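Local coordinates for periplasmic oligopeptide-binding protein (Burkholderia pseudomallei, PDB 3ZS6) that probably binds oligopeptides in the periplasm and delivers them to an ABC transporter for uptake into the cell, at residues Pro302-Met307 against Phe318-Ala323; Met284-Glu289 against Val470-Tyr475; Lys312-Pro317 against Leu455-His460. One frame throughout, in Å; residues are numbered along the deposited sequence.

Contact 1: residues Pro302-Met307 against Phe318-Ala323; sequences PMYGLM and FTPDWA
Y304 and G305 lie beside T319 and F318 as two neighbouring runs of one long loop, the CA atoms of G305 and F318 5.2 Å apart, with no direct backbone pairing between them. Water does the bridging instead. One molecule accepts from the backbone N of Y304 and donates to the carbonyl of F318, 2.9 Å from Y304 N and 2.8 Å from F318 O; a second links M307 O to F318 N. At G305 the backbone itself comes up beside CB of F318, and glycine, with no side chain, suits so close a pass. Most of the packing falls to Y304, whose broad ring can meet several partners at once. With CG anti to its carbonyl carbon (chi1 -56°), the ring swings over to 318-323. There the compact methyl CB of A323 sits over one face of the ring, toward its CZ rim, in a CH-pi contact 4.1 Å from the centroid. The CD1-CE1 edge of Y304 points at the six-membered ring of W322 in an offset edge-to-face pair, planes at 82° and centroids 5.5 Å apart. CG of P320 lies over a face of the W322 indole, toward its rim, while F318 turns the CD2 side of its ring toward the carbonyl of Y304. A323 N bonds back to P320 O as the chain enters a 3-10 turn. The whole contact belongs to the loop between strand 301-302 and helix 327-340: F318 packs on helix 449-464, Y304 and W322 both touch R288 of helix 288-296, the indole NE1 bonds to Y467, and M303 pairs through its backbone with L472 of strand 470-480.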
ATOM      1  N   PRO A 302      10.016 -15.789   4.824  1.00 15.98           N
ATOM      2  CA  PRO A 302       9.251 -15.794   6.078  1.00 16.01           C
ATOM      3  C   PRO A 302       9.422 -14.495   6.864  1.00 15.14           C
ATOM      4  O   PRO A 302      10.524 -13.950   6.929  1.00 17.86           O
ATOM      5  CB  PRO A 302       9.841 -16.987   6.840  1.00 21.65           C
ATOM      6  CG  PRO A 302      10.264 -17.934   5.741  1.00 23.22           C
ATOM      7  CD  PRO A 302      10.814 -17.018   4.659  1.00 20.85           C
ATOM      8  N   MET A 303       8.324 -13.980   7.415  1.00 19.40           N
ATOM      9  CA  MET A 303       8.375 -12.770   8.235  1.00 22.03           C
ATOM     10  C   MET A 303       7.610 -12.953   9.545  1.00 20.34           C
ATOM     11  O   MET A 303       6.610 -13.675   9.592  1.00 18.32           O
ATOM     12  CB  MET A 303       7.835 -11.553   7.474  1.00 22.41           C
ATOM     13  CG  MET A 303       8.801 -10.989   6.438  1.00 27.57           C
ATOM     14  SD  MET A 303       8.224  -9.469   5.641  1.00 26.27           S
ATOM     15  CE  MET A 303       8.259  -8.296   7.008  1.00 21.27           C
ATOM     16  N   TYR A 304       8.078 -12.276  10.592  1.00 15.41           N
ATOM     17  CA  TYR A 304       7.491 -12.380  11.926  1.00 15.48           C
ATOM     18  C   TYR A 304       7.013 -11.026  12.446  1.00 19.86           C
ATOM     19  O   TYR A 304       6.269 -10.955  13.421  1.00 20.49           O
ATOM     20  CB  TYR A 304       8.508 -13.001  12.894  1.00 14.75           C
ATOM     21  CG  TYR A 304       8.984 -14.333  12.383  1.00 18.98           C
ATOM     22  CD1 TYR A 304       8.253 -15.486  12.628  1.00 17.73           C
ATOM     23  CD2 TYR A 304      10.130 -14.431  11.603  1.00 21.50           C
ATOM     24  CE1 TYR A 304       8.666 -16.710  12.139  1.00 17.95           C
ATOM     25  CE2 TYR A 304      10.553 -15.654  11.108  1.00 20.43           C
ATOM     26  CZ  TYR A 304       9.814 -16.786  11.381  1.00 19.07           C
ATOM     27  OH  TYR A 304      10.212 -17.998  10.885  1.00 26.38           O
ATOM     28  N   GLY A 305       7.461  -9.959  11.792  1.00 17.83           N
ATOM     29  CA  GLY A 305       7.016  -8.615  12.107  1.00 10.60           C
ATOM     30  C   GLY A 305       6.622  -7.871  10.838  1.00 13.80           C
ATOM     31  O   GLY A 305       6.471  -8.485   9.772  1.00 14.94           O
ATOM     32  N   LEU A 306       6.453  -6.557  10.951  1.00 10.12           N
ATOM     33  CA  LEU A 306       5.996  -5.728   9.832  1.00 15.04           C
ATOM     34  C   LEU A 306       7.128  -5.219   8.939  1.00 13.86           C
ATOM     35  O   LEU A 306       6.915  -4.972   7.755  1.00 17.74           O
ATOM     36  CB  LEU A 306       5.180  -4.533  10.346  1.00 14.77           C
ATOM     37  CG  LEU A 306       3.887  -4.834  11.115  1.00 21.43           C
ATOM     38  CD1 LEU A 306       3.266  -3.535  11.652  1.00 20.02           C
ATOM     39  CD2 LEU A 306       2.892  -5.595  10.241  1.00 19.76           C
ATOM     40  N   MET A 307       8.319  -5.042   9.509  1.00 15.43           N
ATOM     41  CA  MET A 307       9.442  -4.463   8.770  1.00 16.58           C
ATOM     42  C   MET A 307      10.140  -5.495   7.885  1.00 19.95           C
ATOM     43  O   MET A 307      10.749  -6.437   8.390  1.00 21.78           O
ATOM     44  CB  MET A 307      10.481  -3.847   9.726  1.00 17.55           C
ATOM     45  CG  MET A 307       9.937  -2.828  10.717  1.00 15.56           C
ATOM     46  SD  MET A 307       9.348  -1.311   9.937  1.00 20.42           S
ATOM     47  CE  MET A 307       8.484  -0.569  11.316  1.00 21.31           C
ATOM     48  N   PHE A 318      12.093  -7.952  12.948  1.00 28.34           N
ATOM     49  CA  PHE A 318      11.760  -8.603  14.202  1.00 28.15           C
ATOM     50  C   PHE A 318      11.779 -10.120  14.012  1.00 26.00           C
ATOM     51  O   PHE A 318      11.085 -10.660  13.149  1.00 24.47           O
ATOM     52  CB  PHE A 318      10.387  -8.127  14.677  1.00 25.90           C
ATOM     53  CG  PHE A 318       9.818  -8.925  15.814  1.00 20.16           C
ATOM     54  CD1 PHE A 318      10.230  -8.695  17.118  1.00 27.86           C
ATOM     55  CD2 PHE A 318       8.860  -9.894  15.578  1.00 15.65           C
ATOM     56  CE1 PHE A 318       9.691  -9.417  18.171  1.00 30.85           C
ATOM     57  CE2 PHE A 318       8.316 -10.625  16.615  1.00 20.05           C
ATOM     58  CZ  PHE A 318       8.733 -10.388  17.920  1.00 32.70           C
ATOM     59  N   THR A 319      12.593 -10.802  14.808  1.00 21.97           N
ATOM     60  CA  THR A 319      12.653 -12.256  14.769  1.00 27.28           C
ATOM     61  C   THR A 319      12.478 -12.805  16.175  1.00 29.43           C
ATOM     62  O   THR A 319      13.386 -12.720  16.997  1.00 31.37           O
ATOM     63  CB  THR A 319      13.985 -12.769  14.192  1.00 30.25           C
ATOM     64  OG1 THR A 319      14.153 -12.282  12.855  1.00 31.61           O
ATOM     65  CG2 THR A 319      13.997 -14.287  14.162  1.00 32.08           C
ATOM     66  N   PRO A 320      11.298 -13.371  16.453  1.00 29.29           N
ATOM     67  CA  PRO A 320      10.988 -13.908  17.778  1.00 28.36           C
ATOM     68  C   PRO A 320      11.795 -15.146  18.123  1.00 32.77           C
ATOM     69  O   PRO A 320      12.219 -15.925  17.256  1.00 25.79           O
ATOM     70  CB  PRO A 320       9.514 -14.289  17.656  1.00 24.69           C
ATOM     71  CG  PRO A 320       9.362 -14.634  16.211  1.00 20.37           C
ATOM     72  CD  PRO A 320      10.208 -13.621  15.495  1.00 23.99           C
ATOM     73  N   ASP A 321      11.986 -15.304  19.425  1.00 36.34           N
ATOM     74  CA  ASP A 321      12.633 -16.452  20.032  1.00 39.14           C
ATOM     75  C   ASP A 321      12.231 -17.772  19.379  1.00 33.25           C
ATOM     76  O   ASP A 321      13.080 -18.576  19.002  1.00 33.24           O
ATOM     77  CB  ASP A 321      12.239 -16.485  21.512  1.00 37.98           C
ATOM     78  CG  ASP A 321      13.111 -17.391  22.323  1.00 50.47           C
ATOM     79  OD1 ASP A 321      13.816 -18.229  21.723  1.00 60.89           O
ATOM     80  OD2 ASP A 321      13.089 -17.270  23.563  1.00 56.16           O
ATOM     81  N   TRP A 322      10.925 -17.986  19.253  1.00 31.73           N
ATOM     82  CA  TRP A 322      10.385 -19.272  18.828  1.00 28.78           C
ATOM     83  C   TRP A 322      10.596 -19.591  17.344  1.00 30.29           C
ATOM     84  O   TRP A 322      10.340 -20.714  16.905  1.00 27.88           O
ATOM     85  CB  TRP A 322       8.899 -19.368  19.199  1.00 29.63           C
ATOM     86  CG  TRP A 322       8.076 -18.182  18.761  1.00 27.23           C
ATOM     87  CD1 TRP A 322       7.727 -17.103  19.520  1.00 26.81           C
ATOM     88  CD2 TRP A 322       7.503 -17.962  17.465  1.00 22.23           C
ATOM     89  NE1 TRP A 322       6.975 -16.222  18.778  1.00 28.31           N
ATOM     90  CE2 TRP A 322       6.821 -16.728  17.514  1.00 27.35           C
ATOM     91  CE3 TRP A 322       7.507 -18.685  16.267  1.00 20.25           C
ATOM     92  CZ2 TRP A 322       6.143 -16.205  16.416  1.00 23.80           C
ATOM     93  CZ3 TRP A 322       6.831 -18.166  15.177  1.00 23.34           C
ATOM     94  CH2 TRP A 322       6.159 -16.937  15.258  1.00 25.40           C
ATOM     95  N   ALA A 323      11.066 -18.616  16.573  1.00 28.67           N
ATOM     96  CA  ALA A 323      11.324 -18.844  15.153  1.00 31.86           C
ATOM     97  C   ALA A 323      12.337 -19.972  14.949  1.00 37.23           C
ATOM     98  O   ALA A 323      12.371 -20.610  13.896  1.00 28.65           O
ATOM     99  CB  ALA A 323      11.811 -17.568  14.486  1.00 30.52           C
TER
HETATM  100  O   HOH W   1      10.344 -10.408  10.451  1.00 19.99           O
HETATM  101  O   HOH W   2      10.049  -7.607  10.780  1.00 15.74           O

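Contact 2: residues Met284-Glu289 against Val470-Tyr475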
ATOM      1  N   MET A 284       2.529 -18.459  16.343  1.00 19.28           N
ATOM      2  CA  MET A 284       3.732 -19.266  16.507  1.00 22.17           C
ATOM      3  C   MET A 284       3.598 -20.675  15.943  1.00 18.77           C
ATOM      4  O   MET A 284       4.593 -21.355  15.722  1.00 24.67           O
ATOM      5  CB  MET A 284       4.163 -19.317  17.982  1.00 27.48           C
ATOM      6  CG  MET A 284       3.261 -20.132  18.877  1.00 30.74           C
ATOM      7  SD  MET A 284       3.723 -19.967  20.619  1.00 49.18           S
ATOM      8  CE  MET A 284       5.476 -20.316  20.554  1.00 17.19           C
ATOM      9  N   VAL A 285       2.371 -21.113  15.696  1.00 17.16           N
ATOM     10  CA  VAL A 285       2.159 -22.460  15.171  1.00 21.70           C
ATOM     11  C   VAL A 285       2.288 -22.574  13.636  1.00 22.62           C
ATOM     12  O   VAL A 285       2.589 -23.650  13.112  1.00 17.92           O
ATOM     13  CB  VAL A 285       0.809 -23.018  15.659  1.00 27.67           C
ATOM     14  CG1 VAL A 285       0.289 -24.075  14.725  1.00 39.09           C
ATOM     15  CG2 VAL A 285       0.952 -23.557  17.094  1.00 25.45           C
ATOM     16  N   LEU A 286       2.078 -21.469  12.922  1.00 15.71           N
ATOM     17  CA  LEU A 286       2.161 -21.483  11.459  1.00 20.27           C
ATOM     18  C   LEU A 286       3.596 -21.679  10.955  1.00 21.52           C
ATOM     19  O   LEU A 286       4.505 -20.946  11.337  1.00 24.61           O
ATOM     20  CB  LEU A 286       1.585 -20.192  10.862  1.00 16.22           C
ATOM     21  CG  LEU A 286       0.162 -19.766  11.223  1.00 23.22           C
ATOM     22  CD1 LEU A 286      -0.082 -18.332  10.745  1.00 22.86           C
ATOM     23  CD2 LEU A 286      -0.884 -20.719  10.648  1.00 18.77           C
ATOM     24  N   ASP A 287       3.784 -22.661  10.080  1.00 22.78           N
ATOM     25  CA  ASP A 287       5.100 -22.959   9.517  1.00 18.67           C
ATOM     26  C   ASP A 287       5.317 -22.147   8.235  1.00 19.38           C
ATOM     27  O   ASP A 287       4.880 -22.551   7.152  1.00 15.93           O
ATOM     28  CB  ASP A 287       5.200 -24.457   9.226  1.00 17.59           C
ATOM     29  CG  ASP A 287       6.627 -24.920   9.005  1.00 24.23           C
ATOM     30  OD1 ASP A 287       7.447 -24.125   8.494  1.00 26.39           O
ATOM     31  OD2 ASP A 287       6.922 -26.091   9.339  1.00 27.08           O
ATOM     32  N   ARG A 288       5.992 -21.006   8.366  1.00 17.12           N
ATOM     33  CA  ARG A 288       6.180 -20.079   7.252  1.00 20.02           C
ATOM     34  C   ARG A 288       7.230 -20.587   6.262  1.00 23.42           C
ATOM     35  O   ARG A 288       7.303 -20.127   5.118  1.00 19.94           O
ATOM     36  CB  ARG A 288       6.570 -18.695   7.776  1.00 18.87           C
ATOM     37  CG  ARG A 288       5.528 -18.055   8.706  1.00 19.75           C
ATOM     38  CD  ARG A 288       6.177 -16.969   9.568  1.00 17.54           C
ATOM     39  NE  ARG A 288       5.217 -16.330  10.458  1.00 15.49           N
ATOM     40  CZ  ARG A 288       4.654 -16.935  11.503  1.00 18.38           C
ATOM     41  NH1 ARG A 288       4.945 -18.209  11.779  1.00 12.72           N
ATOM     42  NH2 ARG A 288       3.782 -16.273  12.263  1.00 15.25           N
ATOM     43  N   GLU A 289       8.042 -21.537   6.712  1.00 18.20           N
ATOM     44  CA  GLU A 289       9.053 -22.132   5.857  1.00 23.40           C
ATOM     45  C   GLU A 289       8.369 -23.009   4.811  1.00 24.32           C
ATOM     46  O   GLU A 289       8.646 -22.893   3.618  1.00 22.03           O
ATOM     47  CB  GLU A 289      10.052 -22.946   6.687  1.00 29.83           C
ATOM     48  CG  GLU A 289      11.494 -22.772   6.242  1.00 41.83           C
ATOM     49  CD  GLU A 289      11.712 -23.172   4.794  1.00 52.12           C
ATOM     50  OE1 GLU A 289      11.061 -24.135   4.339  0.33 52.66           O
ATOM     51  OE2 GLU A 289      12.533 -22.521   4.110  0.57 55.28           O
ATOM     52  N   VAL A 470      -0.642 -11.009  12.367  1.00 15.37           N
ATOM     53  CA  VAL A 470       0.204 -12.172  12.112  1.00 16.27           C
ATOM     54  C   VAL A 470       0.945 -12.076  10.788  1.00 14.82           C
ATOM     55  O   VAL A 470       0.425 -12.494   9.745  1.00 12.66           O
ATOM     56  CB  VAL A 470      -0.614 -13.483  12.107  1.00 15.05           C
ATOM     57  CG1 VAL A 470       0.301 -14.681  11.904  1.00 11.66           C
ATOM     58  CG2 VAL A 470      -1.433 -13.616  13.400  1.00 12.80           C
ATOM     59  N   PRO A 471       2.168 -11.530  10.825  1.00 13.43           N
ATOM     60  CA  PRO A 471       3.000 -11.464   9.622  1.00 13.38           C
ATOM     61  C   PRO A 471       3.323 -12.858   9.113  1.00 17.71           C
ATOM     62  O   PRO A 471       3.595 -13.749   9.921  1.00 12.82           O
ATOM     63  CB  PRO A 471       4.277 -10.778  10.122  1.00 13.74           C
ATOM     64  CG  PRO A 471       3.804  -9.943  11.284  1.00 18.39           C
ATOM     65  CD  PRO A 471       2.778 -10.812  11.961  1.00 12.50           C
ATOM     66  N   LEU A 472       3.308 -13.035   7.793  1.00 10.73           N
ATOM     67  CA  LEU A 472       3.559 -14.337   7.186  1.00 14.09           C
ATOM     68  C   LEU A 472       4.829 -14.356   6.333  1.00 17.33           C
ATOM     69  O   LEU A 472       5.697 -15.203   6.530  1.00 16.74           O
ATOM     70  CB  LEU A 472       2.357 -14.783   6.336  1.00 10.35           C
ATOM     71  CG  LEU A 472       1.072 -15.068   7.119  1.00 19.22           C
ATOM     72  CD1 LEU A 472      -0.070 -15.451   6.184  1.00 12.49           C
ATOM     73  CD2 LEU A 472       1.320 -16.160   8.168  1.00 18.38           C
ATOM     74  N   PHE A 473       4.928 -13.440   5.373  1.00 12.67           N
ATOM     75  CA  PHE A 473       6.116 -13.372   4.537  1.00 14.11           C
ATOM     76  C   PHE A 473       6.239 -12.044   3.811  1.00 16.32           C
ATOM     77  O   PHE A 473       5.298 -11.241   3.772  1.00 16.18           O
ATOM     78  CB  PHE A 473       6.144 -14.533   3.528  1.00 10.32           C
ATOM     79  CG  PHE A 473       4.907 -14.637   2.693  1.00 14.99           C
ATOM     80  CD1 PHE A 473       4.736 -13.818   1.587  1.00 10.98           C
ATOM     81  CD2 PHE A 473       3.905 -15.551   3.015  1.00 14.71           C
ATOM     82  CE1 PHE A 473       3.589 -13.902   0.809  1.00 17.38           C
ATOM     83  CE2 PHE A 473       2.754 -15.643   2.239  1.00 15.38           C
ATOM     84  CZ  PHE A 473       2.593 -14.810   1.136  1.00 12.64           C
ATOM     85  N   GLN A 474       7.418 -11.814   3.244  1.00 13.71           N
ATOM     86  CA  GLN A 474       7.657 -10.635   2.434  1.00 16.49           C
ATOM     87  C   GLN A 474       7.163 -10.906   1.022  1.00 12.44           C
ATOM     88  O   GLN A 474       7.485 -11.943   0.444  1.00 14.74           O
ATOM     89  CB  GLN A 474       9.154 -10.306   2.410  1.00 18.65           C
ATOM     90  CG  GLN A 474       9.499  -9.041   1.620  1.00 10.50           C
ATOM     91  CD  GLN A 474      10.967  -8.681   1.747  1.00 21.18           C
ATOM     92  OE1 GLN A 474      11.720  -9.353   2.453  1.00 17.49           O
ATOM     93  NE2 GLN A 474      11.380  -7.617   1.065  1.00 21.34           N
ATOM     94  N   TYR A 475       6.375  -9.983   0.474  1.00 10.52           N
ATOM     95  CA  TYR A 475       5.886 -10.110  -0.901  1.00 13.94           C
ATOM     96  C   TYR A 475       7.017 -10.282  -1.910  1.00 18.47           C
ATOM     97  O   TYR A 475       8.066  -9.651  -1.796  1.00 16.46           O
ATOM     98  CB  TYR A 475       5.080  -8.877  -1.324  1.00 13.11           C
ATOM     99  CG  TYR A 475       3.614  -8.911  -0.960  1.00 17.40           C
ATOM    100  CD1 TYR A 475       3.171  -8.400   0.253  1.00 15.40           C
ATOM    101  CD2 TYR A 475       2.669  -9.429  -1.841  1.00 21.28           C
ATOM    102  CE1 TYR A 475       1.826  -8.404   0.588  1.00 13.09           C
ATOM    103  CE2 TYR A 475       1.320  -9.444  -1.514  1.00 21.71           C
ATOM    104  CZ  TYR A 475       0.906  -8.931  -0.296  1.00 15.30           C
ATOM    105  OH  TYR A 475      -0.428  -8.939   0.039  1.00 19.30           O
TER
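R288 supplies the polar half of this contact by reaching from the start of helix 288-296 to the backbone of strand 470-480. Its NE donates to P471 O at 3.1 Å, with an N-H...O angle of 155° and the acceptor near the guanidinium plane; NH2 adds a weak bond to the same oxygen at 3.4 Å. NE also has a weak bond to M303 O, and NH2 bonds to A283 O, near the end of the preceding helix. The side chain is extended from CG to NE (chi3 180°), CD lying 3.5 Å from L472 O. Arginine fits because its aliphatic stem can run past the L472 carbonyl before the donors begin at NE. The apolar half centres on L286, in the short link between helices 276-285 and 288-296. Its CD1 meets CD2 of L472 at 3.7 Å and CG1 of V470 at 3.8 Å, branched side chains that fill the space between helix link and strand. The strand is irregular here, for L472 and F473 both face Y262 in a classic beta bulge. Separately, D287 N-caps helix 288-296, OD1 accepting from I290 N and, weakly, from E289 N. The bonds of R288 imply that the carbonyl dipoles, that of A283 near a helix C-terminus among them, would probably favour the buried positive charge, and that bonds at NE and NH2 would limit its rotation.

Contact 3: residues Lys312-Pro317 against Leu455-His460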
ATOM      1  N   LYS A 312      14.659   1.188   5.239  1.00 25.63           N
ATOM      2  CA  LYS A 312      15.396   2.206   5.979  1.00 23.78           C
ATOM      3  C   LYS A 312      14.706   2.588   7.294  1.00 21.59           C
ATOM      4  O   LYS A 312      13.485   2.529   7.408  1.00 23.48           O
ATOM      5  CB  LYS A 312      15.575   3.457   5.119  1.00 23.59           C
ATOM      6  CG  LYS A 312      16.391   3.248   3.859  1.00 21.31           C
ATOM      7  CD  LYS A 312      16.360   4.501   3.006  1.00 27.06           C
ATOM      8  CE  LYS A 312      16.950   4.252   1.619  1.00 40.40           C
ATOM      9  NZ  LYS A 312      18.413   3.978   1.655  1.00 43.48           N
ATOM     10  N   GLY A 313      15.493   2.989   8.285  1.00 22.91           N
ATOM     11  CA  GLY A 313      14.933   3.469   9.539  1.00 21.44           C
ATOM     12  C   GLY A 313      14.877   2.478  10.697  1.00 24.79           C
ATOM     13  O   GLY A 313      14.641   2.880  11.835  1.00 29.42           O
ATOM     14  N   VAL A 314      15.062   1.188  10.427  1.00 23.60           N
ATOM     15  CA  VAL A 314      15.259   0.224  11.512  1.00 24.92           C
ATOM     16  C   VAL A 314      16.547  -0.554  11.303  1.00 26.23           C
ATOM     17  O   VAL A 314      17.057  -0.628  10.189  1.00 26.22           O
ATOM     18  CB  VAL A 314      14.083  -0.766  11.670  1.00 28.46           C
ATOM     19  CG1 VAL A 314      12.853  -0.042  12.185  1.00 21.20           C
ATOM     20  CG2 VAL A 314      13.798  -1.491  10.344  1.00 26.96           C
ATOM     21  N   GLN A 315      17.073  -1.135  12.373  1.00 26.66           N
ATOM     22  CA  GLN A 315      18.360  -1.813  12.285  1.00 32.48           C
ATOM     23  C   GLN A 315      18.217  -3.200  11.683  1.00 34.01           C
ATOM     24  O   GLN A 315      19.150  -3.716  11.072  1.00 38.59           O
ATOM     25  CB  GLN A 315      19.019  -1.894  13.664  1.00 31.81           C
ATOM     26  CG  GLN A 315      19.125  -0.550  14.360  1.00 32.41           C
ATOM     27  CD  GLN A 315      19.585  -0.676  15.800  1.00 38.98           C
ATOM     28  OE1 GLN A 315      19.178  -1.591  16.516  1.00 44.13           O
ATOM     29  NE2 GLN A 315      20.444   0.244  16.230  1.00 32.50           N
ATOM     30  N   ARG A 316      17.038  -3.791  11.838  1.00 32.90           N
ATOM     31  CA  ARG A 316      16.820  -5.180  11.470  1.00 26.96           C
ATOM     32  C   ARG A 316      15.360  -5.531  11.672  1.00 24.87           C
ATOM     33  O   ARG A 316      14.647  -4.838  12.402  1.00 21.78           O
ATOM     34  CB  ARG A 316      17.663  -6.085  12.365  1.00 33.56           C
ATOM     35  CG  ARG A 316      17.551  -5.720  13.840  1.00 30.89           C
ATOM     36  CD  ARG A 316      17.556  -6.941  14.754  1.00 30.44           C
ATOM     37  NE  ARG A 316      17.434  -6.545  16.157  1.00 35.53           N
ATOM     38  CZ  ARG A 316      16.277  -6.353  16.788  1.00 36.63           C
ATOM     39  NH1 ARG A 316      15.126  -6.529  16.147  1.00 33.87           N
ATOM     40  NH2 ARG A 316      16.270  -5.988  18.062  1.00 33.17           N
ATOM     41  N   PRO A 317      14.907  -6.613  11.028  1.00 20.88           N
ATOM     42  CA  PRO A 317      13.520  -7.027  11.236  1.00 28.65           C
ATOM     43  C   PRO A 317      13.337  -7.629  12.623  1.00 32.32           C
ATOM     44  O   PRO A 317      14.301  -7.773  13.381  1.00 30.69           O
ATOM     45  CB  PRO A 317      13.303  -8.095  10.157  1.00 23.16           C
ATOM     46  CG  PRO A 317      14.669  -8.610   9.854  1.00 28.83           C
ATOM     47  CD  PRO A 317      15.596  -7.442  10.025  1.00 23.95           C
ATOM     48  N   LEU A 455      15.755   3.491  18.273  1.00 24.98           N
ATOM     49  CA  LEU A 455      14.467   3.688  18.929  1.00 24.64           C
ATOM     50  C   LEU A 455      13.305   3.098  18.116  1.00 30.02           C
ATOM     51  O   LEU A 455      12.371   2.536  18.686  1.00 29.67           O
ATOM     52  CB  LEU A 455      14.233   5.176  19.217  1.00 26.39           C
ATOM     53  CG  LEU A 455      15.136   5.785  20.296  1.00 33.73           C
ATOM     54  CD1 LEU A 455      14.718   7.215  20.630  1.00 35.34           C
ATOM     55  CD2 LEU A 455      15.123   4.924  21.546  1.00 36.53           C
ATOM     56  N   LEU A 456      13.360   3.217  16.791  1.00 22.60           N
ATOM     57  CA  LEU A 456      12.296   2.654  15.963  1.00 22.56           C
ATOM     58  C   LEU A 456      12.315   1.128  16.015  1.00 23.28           C
ATOM     59  O   LEU A 456      11.267   0.481  15.988  1.00 22.22           O
ATOM     60  CB  LEU A 456      12.387   3.146  14.515  1.00 20.72           C
ATOM     61  CG  LEU A 456      12.122   4.634  14.280  1.00 23.34           C
ATOM     62  CD1 LEU A 456      12.125   4.937  12.780  1.00 22.69           C
ATOM     63  CD2 LEU A 456      10.807   5.069  14.919  1.00 18.42           C
ATOM     64  N   THR A 457      13.514   0.560  16.090  1.00 23.74           N
ATOM     65  CA  THR A 457      13.673  -0.880  16.196  1.00 22.72           C
ATOM     66  C   THR A 457      13.092  -1.351  17.525  1.00 28.39           C
ATOM     67  O   THR A 457      12.350  -2.339  17.580  1.00 26.88           O
ATOM     68  CB  THR A 457      15.156  -1.293  16.105  1.00 27.24           C
ATOM     69  OG1 THR A 457      15.688  -0.892  14.838  1.00 32.42           O
ATOM     70  CG2 THR A 457      15.306  -2.796  16.255  1.00 24.54           C
ATOM     71  N   GLN A 458      13.418  -0.627  18.592  1.00 26.77           N
ATOM     72  CA  GLN A 458      12.895  -0.947  19.914  1.00 30.75           C
ATOM     73  C   GLN A 458      11.370  -0.896  19.921  1.00 24.15           C
ATOM     74  O   GLN A 458      10.719  -1.809  20.419  1.00 24.46           O
ATOM     75  CB  GLN A 458      13.470  -0.011  20.977  1.00 31.11           C
ATOM     76  CG  GLN A 458      12.934  -0.287  22.371  1.00 34.38           C
ATOM     77  CD  GLN A 458      13.447   0.696  23.404  1.00 37.05           C
ATOM     78  OE1 GLN A 458      14.214   1.610  23.088  1.00 34.62           O
ATOM     79  NE2 GLN A 458      13.017   0.516  24.650  1.00 39.27           N
ATOM     80  N   ALA A 459      10.807   0.166  19.347  1.00 21.45           N
ATOM     81  CA  ALA A 459       9.355   0.307  19.246  1.00 23.48           C
ATOM     82  C   ALA A 459       8.697  -0.795  18.400  1.00 24.16           C
ATOM     83  O   ALA A 459       7.636  -1.310  18.767  1.00 19.65           O
ATOM     84  CB  ALA A 459       8.992   1.682  18.699  1.00 25.76           C
ATOM     85  N   HIS A 460       9.309  -1.144  17.269  1.00 23.92           N
ATOM     86  CA  HIS A 460       8.761  -2.207  16.426  1.00 25.36           C
ATOM     87  C   HIS A 460       8.739  -3.537  17.183  1.00 25.11           C
ATOM     88  O   HIS A 460       7.693  -4.188  17.263  1.00 22.29           O
ATOM     89  CB  HIS A 460       9.524  -2.349  15.099  1.00 15.84           C
ATOM     90  CG  HIS A 460       8.998  -3.443  14.212  1.00 15.89           C
ATOM     91  ND1 HIS A 460       9.794  -4.464  13.735  1.00 19.07           N
ATOM     92  CD2 HIS A 460       7.755  -3.681  13.727  1.00 16.80           C
ATOM     93  CE1 HIS A 460       9.064  -5.284  12.997  1.00 23.66           C
ATOM     94  NE2 HIS A 460       7.822  -4.832  12.977  1.00 15.22           N
TER
HETATM   95  O   HOH W   3      12.522  -4.585  14.446  1.00 25.37           O
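T457 holds OG1 anti to its own carbonyl carbon (chi1 -61°) and CG2 anti to its backbone N, a single rotation that presents the hydroxyl to Q315 and the methyl to R316. In this periplasmic binding protein of solute-binding family 5, 312-317, part of the long loop after strand 301-302, lies along helix 449-464, and the threonine stands where they come closest, its CA 5.1 Å from that of V314. Q315 N donates to T457 OG1 at 2.8 Å in an almost straight bond, 175° at the hydrogen. The same hydroxyl oxygen also bonds to A453 O one turn earlier in the helix, so threonine ties the loop backbone to the helix backbone through a single atom. CG of Q315 packs beside that oxygen. On the other branch, R316 bends at chi2, bringing one guanidinium face against the methyl CG2, which sits toward its rim, 3.7 Å from CZ. NH1 of R316 donates to P317 O at 3.1 Å from above the carbonyl plane, while NH2 forms a salt bridge with OD2 of D461, one turn further along the helix. Arginine thus combines a flat face without N-H donors pointing out of it, suited to a methyl, with donors at its edge for loop and helix. L456 completes the packing: its CB lies 4.0 Å from CG1 of V314, and its CD1 rests 3.4 Å from the carbonyl O of G313. G313 has a positive phi of 99°, a backbone setting that suits glycine, which has no CB to crowd the preceding carbonyl. Beside R316 a water joins the two segments, donating to R316 O at 3.0 Å and lying in the ring plane of H460, 2.8 Å from ND1.

Overall arrangement
Contacts 1 and 3 share the long loop that follows strand 301-302, with centres 13 Å apart; they meet where L306 N bonds to H460 NE2 at 3.0 Å, so the histidine of helix 449-464 serves both. Contacts 1 and 2 lie closer, centres 8 Å apart, and join through M303 N to L472 O at 3.0 Å; M303 O also lies 3.1 Å from R288 NE. Contacts 2 and 3 do not touch, their nearest atoms about 7 Å apart, yet helix 449-464 runs on to strand 470-480 and links them along the chain. In contact 2, Y475 packs on an apolar side chain of the bound peptide, placing that part of the strand at the ligand.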